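Local coordinates for protein acetyl-CoA C-acetyltransferase (Syntrophomonas wolfei subsp. wolfei, PDB 7N7Z) that probably catalyses the thiolase reaction in which two molecules of acetyl-CoA are joined to give acetoacetyl-CoA and free CoA, or its reverse, at residues Lys266-Glu269 and Lys274-Met277; Val369-Glu374 and Ser397-Asp402. All coordinates share one frame; numbering follows the deposited sequence.

In the fold
Both contacts lie on the same side of the chain's centre, with their centres about 14 Å apart. Contact 1 closes before contact 2 opens along the chain. It lies at the loop between helix 265-270 and strand 277-285, and this loop leads into the large mixed sheet. Contact 2 packs helix 360-378 on strand 394-400. Strands 277-285 and 394-400 are antiparallel neighbours in that sheet. Met-277 joins the two places: its SD lies 3.5 Å from CB of Trp-399, and its CE lies 3.5 Å from CB of Tyr-372. Both contacts are structural packing, away from the predicted active-site residues Cys-92, His-358 and Cys-388.

Contact 1: residues Lys266-Glu269 and Lys274-Met277; sequences KKCE and KPLM
Cys-268 and Pro-275 meet with the thiol sulfur lying over a face of the proline ring. The contact belongs to the thiolase fold, at the connection from the short helix 265-270 to strand 277-285. The SG of Cys-268 is 3.6 Å from CD of Pro-275 and 3.7 Å from its N. The other ring atoms are only slightly farther, with CB of Pro-275 at 4.0 Å from SG of Cys-268. The sulfur therefore sits above the ring as a whole and does not meet one corner of it. With chi1 at -179°, SG of Cys-268 stands opposite the backbone N and reaches off the helix toward the loop. CB of Cys-268 stays back, and SG does the touching.

Lys-274 adds backbone alone: its carbonyl carbon is 4.1 Å from SG of Cys-268. CB of Lys-274 points away from the helix. No hydrogen bond crosses between the segments, and the 94 Å² of buried surface comes from van der Waals packing.

Cys-268 is buried, while Pro-275 lies at the surface. Val-9 of strand 8-20 touches both residues, and Val-11 and Leu-273 also pack on Cys-268. Beyond the proline, Leu-276 and Met-277 make backbone hydrogen bonds with Val-10, which ties the loop to the large sheet. On the far part of the ring, CG of Pro-275 lies 4.2 Å from SG of Cys-268.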
loop_
_atom_site.group_PDB
_atom_site.type_symbol
_atom_site.label_atom_id
_atom_site.label_comp_id
_atom_site.label_asym_id
_atom_site.label_seq_id
_atom_site.Cartn_x
_atom_site.Cartn_y
_atom_site.Cartn_z
ATOM N N LYS B 266 21.988 31.230 -35.607
ATOM C CA LYS B 266 22.055 32.686 -35.610
ATOM C C LYS B 266 21.904 33.274 -34.213
ATOM O O LYS B 266 22.451 34.349 -33.940
ATOM C CB LYS B 266 20.984 33.250 -36.543
ATOM C CG LYS B 266 21.230 32.926 -38.012
ATOM C CD LYS B 266 20.005 33.222 -38.870
ATOM C CE LYS B 266 20.364 34.033 -40.109
ATOM N NZ LYS B 266 19.212 34.842 -40.604
ATOM N N LYS B 267 21.175 32.602 -33.320
ATOM C CA LYS B 267 21.083 33.086 -31.946
ATOM C C LYS B 267 22.395 32.870 -31.203
ATOM O O LYS B 267 22.801 33.707 -30.389
ATOM C CB LYS B 267 19.935 32.391 -31.214
ATOM C CG LYS B 267 19.680 32.922 -29.805
ATOM C CD LYS B 267 19.102 34.336 -29.820
ATOM C CE LYS B 267 19.032 34.925 -28.417
ATOM N NZ LYS B 267 18.362 36.257 -28.396
ATOM N N CYS B 268 23.070 31.748 -31.466
ATOM C CA CYS B 268 24.370 31.512 -30.848
ATOM C C CYS B 268 25.380 32.565 -31.286
ATOM O O CYS B 268 26.208 33.016 -30.485
ATOM C CB CYS B 268 24.867 30.110 -31.200
ATOM S SG CYS B 268 26.466 29.698 -30.474
ATOM N N GLU B 269 25.323 32.975 -32.555
ATOM C CA GLU B 269 26.234 34.005 -33.042
ATOM C C GLU B 269 25.921 35.358 -32.418
ATOM O O GLU B 269 26.835 36.119 -32.078
ATOM C CB GLU B 269 26.155 34.090 -34.567
ATOM C CG GLU B 269 26.569 32.812 -35.284
ATOM C CD GLU B 269 25.974 32.699 -36.678
ATOM O OE1 GLU B 269 25.146 33.558 -37.047
ATOM O OE2 GLU B 269 26.334 31.748 -37.404
ATOM N N LYS B 274 30.011 29.780 -28.322
ATOM C CA LYS B 274 30.725 28.791 -29.114
ATOM C C LYS B 274 29.808 27.615 -29.413
ATOM O O LYS B 274 29.472 26.858 -28.489
ATOM C CB LYS B 274 31.971 28.317 -28.367
ATOM C CG LYS B 274 32.825 27.310 -29.133
ATOM C CD LYS B 274 32.963 25.993 -28.377
ATOM C CE LYS B 274 34.271 25.914 -27.605
ATOM N NZ LYS B 274 34.308 24.720 -26.708
ATOM N N PRO B 275 29.376 27.413 -30.660
ATOM C CA PRO B 275 28.576 26.221 -30.973
ATOM C C PRO B 275 29.451 24.976 -30.999
ATOM O O PRO B 275 30.469 24.931 -31.695
ATOM C CB PRO B 275 27.988 26.534 -32.354
ATOM C CG PRO B 275 28.954 27.488 -32.966
ATOM C CD PRO B 275 29.544 28.291 -31.834
ATOM N N LEU B 276 29.047 23.963 -30.231
ATOM C CA LEU B 276 29.850 22.749 -30.118
ATOM C C LEU B 276 29.656 21.828 -31.317
ATOM O O LEU B 276 30.630 21.284 -31.847
ATOM C CB LEU B 276 29.508 22.019 -28.820
ATOM C CG LEU B 276 29.503 22.893 -27.563
ATOM C CD1 LEU B 276 29.242 22.062 -26.317
ATOM C CD2 LEU B 276 30.813 23.643 -27.435
ATOM N N MET B 277 28.415 21.632 -31.756
ATOM C CA MET B 277 28.159 20.853 -32.959
ATOM C C MET B 277 26.764 21.186 -33.467
ATOM O O MET B 277 25.946 21.779 -32.757
ATOM C CB MET B 277 28.321 19.350 -32.701
ATOM C CG MET B 277 27.360 18.769 -31.686
ATOM S SD MET B 277 27.581 16.986 -31.513
ATOM C CE MET B 277 26.572 16.654 -30.074
#

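Contact 2: residues Val369-Glu374 and Ser397-Asp402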
loop_
_atom_site.group_PDB
_atom_site.type_symbol
_atom_site.label_atom_id
_atom_site.label_comp_id
_atom_site.label_asym_id
_atom_site.label_seq_id
_atom_site.Cartn_x
_atom_site.Cartn_y
_atom_site.Cartn_z
ATOM N N VAL B 369 25.582 13.191 -25.500
ATOM C CA VAL B 369 26.612 13.910 -24.754
ATOM C C VAL B 369 27.950 13.194 -24.882
ATOM O O VAL B 369 28.979 13.808 -25.192
ATOM C CB VAL B 369 26.196 14.060 -23.279
ATOM C CG1 VAL B 369 27.373 14.533 -22.437
ATOM C CG2 VAL B 369 25.021 15.017 -23.149
ATOM N N SER B 370 27.958 11.881 -24.639
ATOM C CA SER B 370 29.202 11.123 -24.719
ATOM C C SER B 370 29.745 11.106 -26.141
ATOM O O SER B 370 30.961 11.186 -26.347
ATOM C CB SER B 370 28.979 9.701 -24.210
ATOM O OG SER B 370 28.701 9.700 -22.822
ATOM N N MET B 371 28.859 11.006 -27.135
ATOM C CA MET B 371 29.298 11.045 -28.524
ATOM C C MET B 371 30.123 12.297 -28.796
ATOM O O MET B 371 31.248 12.216 -29.301
ATOM C CB MET B 371 28.087 10.987 -29.458
ATOM C CG MET B 371 28.433 11.039 -30.945
ATOM S SD MET B 371 27.042 11.579 -31.957
ATOM C CE MET B 371 27.034 13.326 -31.581
ATOM N N TYR B 372 29.577 13.469 -28.461
ATOM C CA TYR B 372 30.288 14.714 -28.732
ATOM C C TYR B 372 31.666 14.714 -28.081
ATOM O O TYR B 372 32.681 14.951 -28.746
ATOM C CB TYR B 372 29.485 15.915 -28.234
ATOM C CG TYR B 372 30.360 17.133 -28.038
ATOM C CD1 TYR B 372 30.760 17.902 -29.123
ATOM C CD2 TYR B 372 30.809 17.499 -26.775
ATOM C CE1 TYR B 372 31.569 19.007 -28.955
ATOM C CE2 TYR B 372 31.623 18.603 -26.598
ATOM C CZ TYR B 372 31.999 19.353 -27.692
ATOM O OH TYR B 372 32.808 20.453 -27.523
ATOM N N TYR B 373 31.720 14.468 -26.773
ATOM C CA TYR B 373 32.983 14.585 -26.055
ATOM C C TYR B 373 34.014 13.573 -26.534
ATOM O O TYR B 373 35.216 13.812 -26.378
ATOM C CB TYR B 373 32.739 14.439 -24.554
ATOM C CG TYR B 373 32.337 15.740 -23.899
ATOM C CD1 TYR B 373 33.288 16.698 -23.576
ATOM C CD2 TYR B 373 31.006 16.019 -23.619
ATOM C CE1 TYR B 373 32.926 17.892 -22.983
ATOM C CE2 TYR B 373 30.634 17.208 -23.025
ATOM C CZ TYR B 373 31.599 18.142 -22.711
ATOM O OH TYR B 373 31.235 19.329 -22.120
ATOM N N GLU B 374 33.578 12.453 -27.116
ATOM C CA GLU B 374 34.528 11.552 -27.757
ATOM C C GLU B 374 35.018 12.134 -29.078
ATOM O O GLU B 374 36.201 12.008 -29.418
ATOM C CB GLU B 374 33.895 10.178 -27.974
ATOM C CG GLU B 374 34.869 9.124 -28.483
ATOM C CD GLU B 374 35.897 8.713 -27.442
ATOM O OE1 GLU B 374 35.846 9.236 -26.308
ATOM O OE2 GLU B 374 36.758 7.863 -27.760
ATOM N N SER B 397 20.312 9.801 -34.599
ATOM C CA SER B 397 20.578 11.209 -34.858
ATOM C C SER B 397 22.014 11.367 -35.334
ATOM O O SER B 397 22.892 10.577 -34.978
ATOM C CB SER B 397 20.333 12.066 -33.610
ATOM O OG SER B 397 21.060 11.572 -32.498
ATOM N N LEU B 398 22.239 12.401 -36.144
ATOM C CA LEU B 398 23.544 12.681 -36.727
ATOM C C LEU B 398 23.931 14.126 -36.455
ATOM O O LEU B 398 23.079 15.020 -36.450
ATOM C CB LEU B 398 23.547 12.418 -38.234
ATOM C CG LEU B 398 23.241 10.976 -38.639
ATOM C CD1 LEU B 398 22.811 10.916 -40.097
ATOM C CD2 LEU B 398 24.444 10.081 -38.390
ATOM N N TRP B 399 25.224 14.347 -36.227
ATOM C CA TRP B 399 25.730 15.649 -35.822
ATOM C C TRP B 399 27.103 15.860 -36.445
ATOM O O TRP B 399 27.789 14.903 -36.816
ATOM C CB TRP B 399 25.814 15.766 -34.293
ATOM C CG TRP B 399 24.577 15.293 -33.566
ATOM C CD1 TRP B 399 24.156 14.001 -33.407
ATOM C CD2 TRP B 399 23.612 16.112 -32.895
ATOM N NE1 TRP B 399 22.990 13.968 -32.684
ATOM C CE2 TRP B 399 22.635 15.250 -32.357
ATOM C CE3 TRP B 399 23.479 17.489 -32.698
ATOM C CZ2 TRP B 399 21.540 15.720 -31.637
ATOM C CZ3 TRP B 399 22.391 17.955 -31.983
ATOM C CH2 TRP B 399 21.436 17.072 -31.460
ATOM N N THR B 400 27.497 17.127 -36.558
ATOM C CA THR B 400 28.812 17.481 -37.072
ATOM C C THR B 400 29.358 18.674 -36.303
ATOM O O THR B 400 28.607 19.553 -35.870
ATOM C CB THR B 400 28.779 17.816 -38.573
ATOM O OG1 THR B 400 30.119 18.003 -39.049
ATOM C CG2 THR B 400 27.968 19.083 -38.837
ATOM N N ARG B 401 30.683 18.695 -36.142
ATOM C CA ARG B 401 31.384 19.821 -35.538
ATOM C C ARG B 401 31.808 20.860 -36.570
ATOM O O ARG B 401 32.814 21.554 -36.373
ATOM C CB ARG B 401 32.599 19.320 -34.755
ATOM C CG ARG B 401 32.242 18.399 -33.599
ATOM C CD ARG B 401 33.481 17.918 -32.865
ATOM N NE ARG B 401 34.140 19.000 -32.143
ATOM C CZ ARG B 401 35.442 19.060 -31.899
ATOM N NH1 ARG B 401 36.268 18.110 -32.308
ATOM N NH2 ARG B 401 35.930 20.100 -31.229
ATOM N N ASP B 402 31.060 20.988 -37.662
ATOM C CA ASP B 402 31.397 21.909 -38.742
ATOM C C ASP B 402 32.817 21.670 -39.243
ATOM O O ASP B 402 33.024 21.336 -40.410
ATOM C CB ASP B 402 31.237 23.358 -38.281
ATOM C CG ASP B 402 29.794 23.727 -38.029
ATOM O OD1 ASP B 402 28.910 23.066 -38.611
ATOM O OD2 ASP B 402 29.543 24.676 -37.256
#
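Ser-397 OG accepts a hydrogen bond from NE1 of Trp-399, the residue that meets the helix. In this part of the thiolase fold, helix 360-378 packs on strand 394-400 of the large mixed sheet. The bond from NE1 of Trp-399 to OG of Ser-397 is 3.1 Å long, with an N-H...O angle of 161°. OG lies close to the indole plane, at the ring's edge, so this bond helps to fix the turn of the indole. The same hydroxyl has a weak hydrogen bond to the backbone O of Ala-385 on the neighbouring strand.

Met-371 comes from the helix and crosses the Trp-399 side chain at about a right angle. Its CE is 3.5 Å from CD1 of Trp-399 and 3.7 Å from CG of that ring. The methionine chain is bent at chi3 (75°), which turns the methyl group to the pyrrole part of the indole. SD of Met-371 stands 4.9 Å from the centroid of the five-membered ring, an oblique Met-aromatic contact. Met-277 of strand 277-285 also touches Met-371.

The second pair is looser and lies where the strand has ended. Tyr-372 and Arg-401 cross with the ring and guanidinium planes nearly perpendicular (86° apart), so this is no parallel stack. NH1 of Arg-401 is hydrogen-bonded to the backbone O of Leu-380. Between the two side chains, the closest approach is CE1 of Tyr-372 to NE of Arg-401, at 4.1 Å.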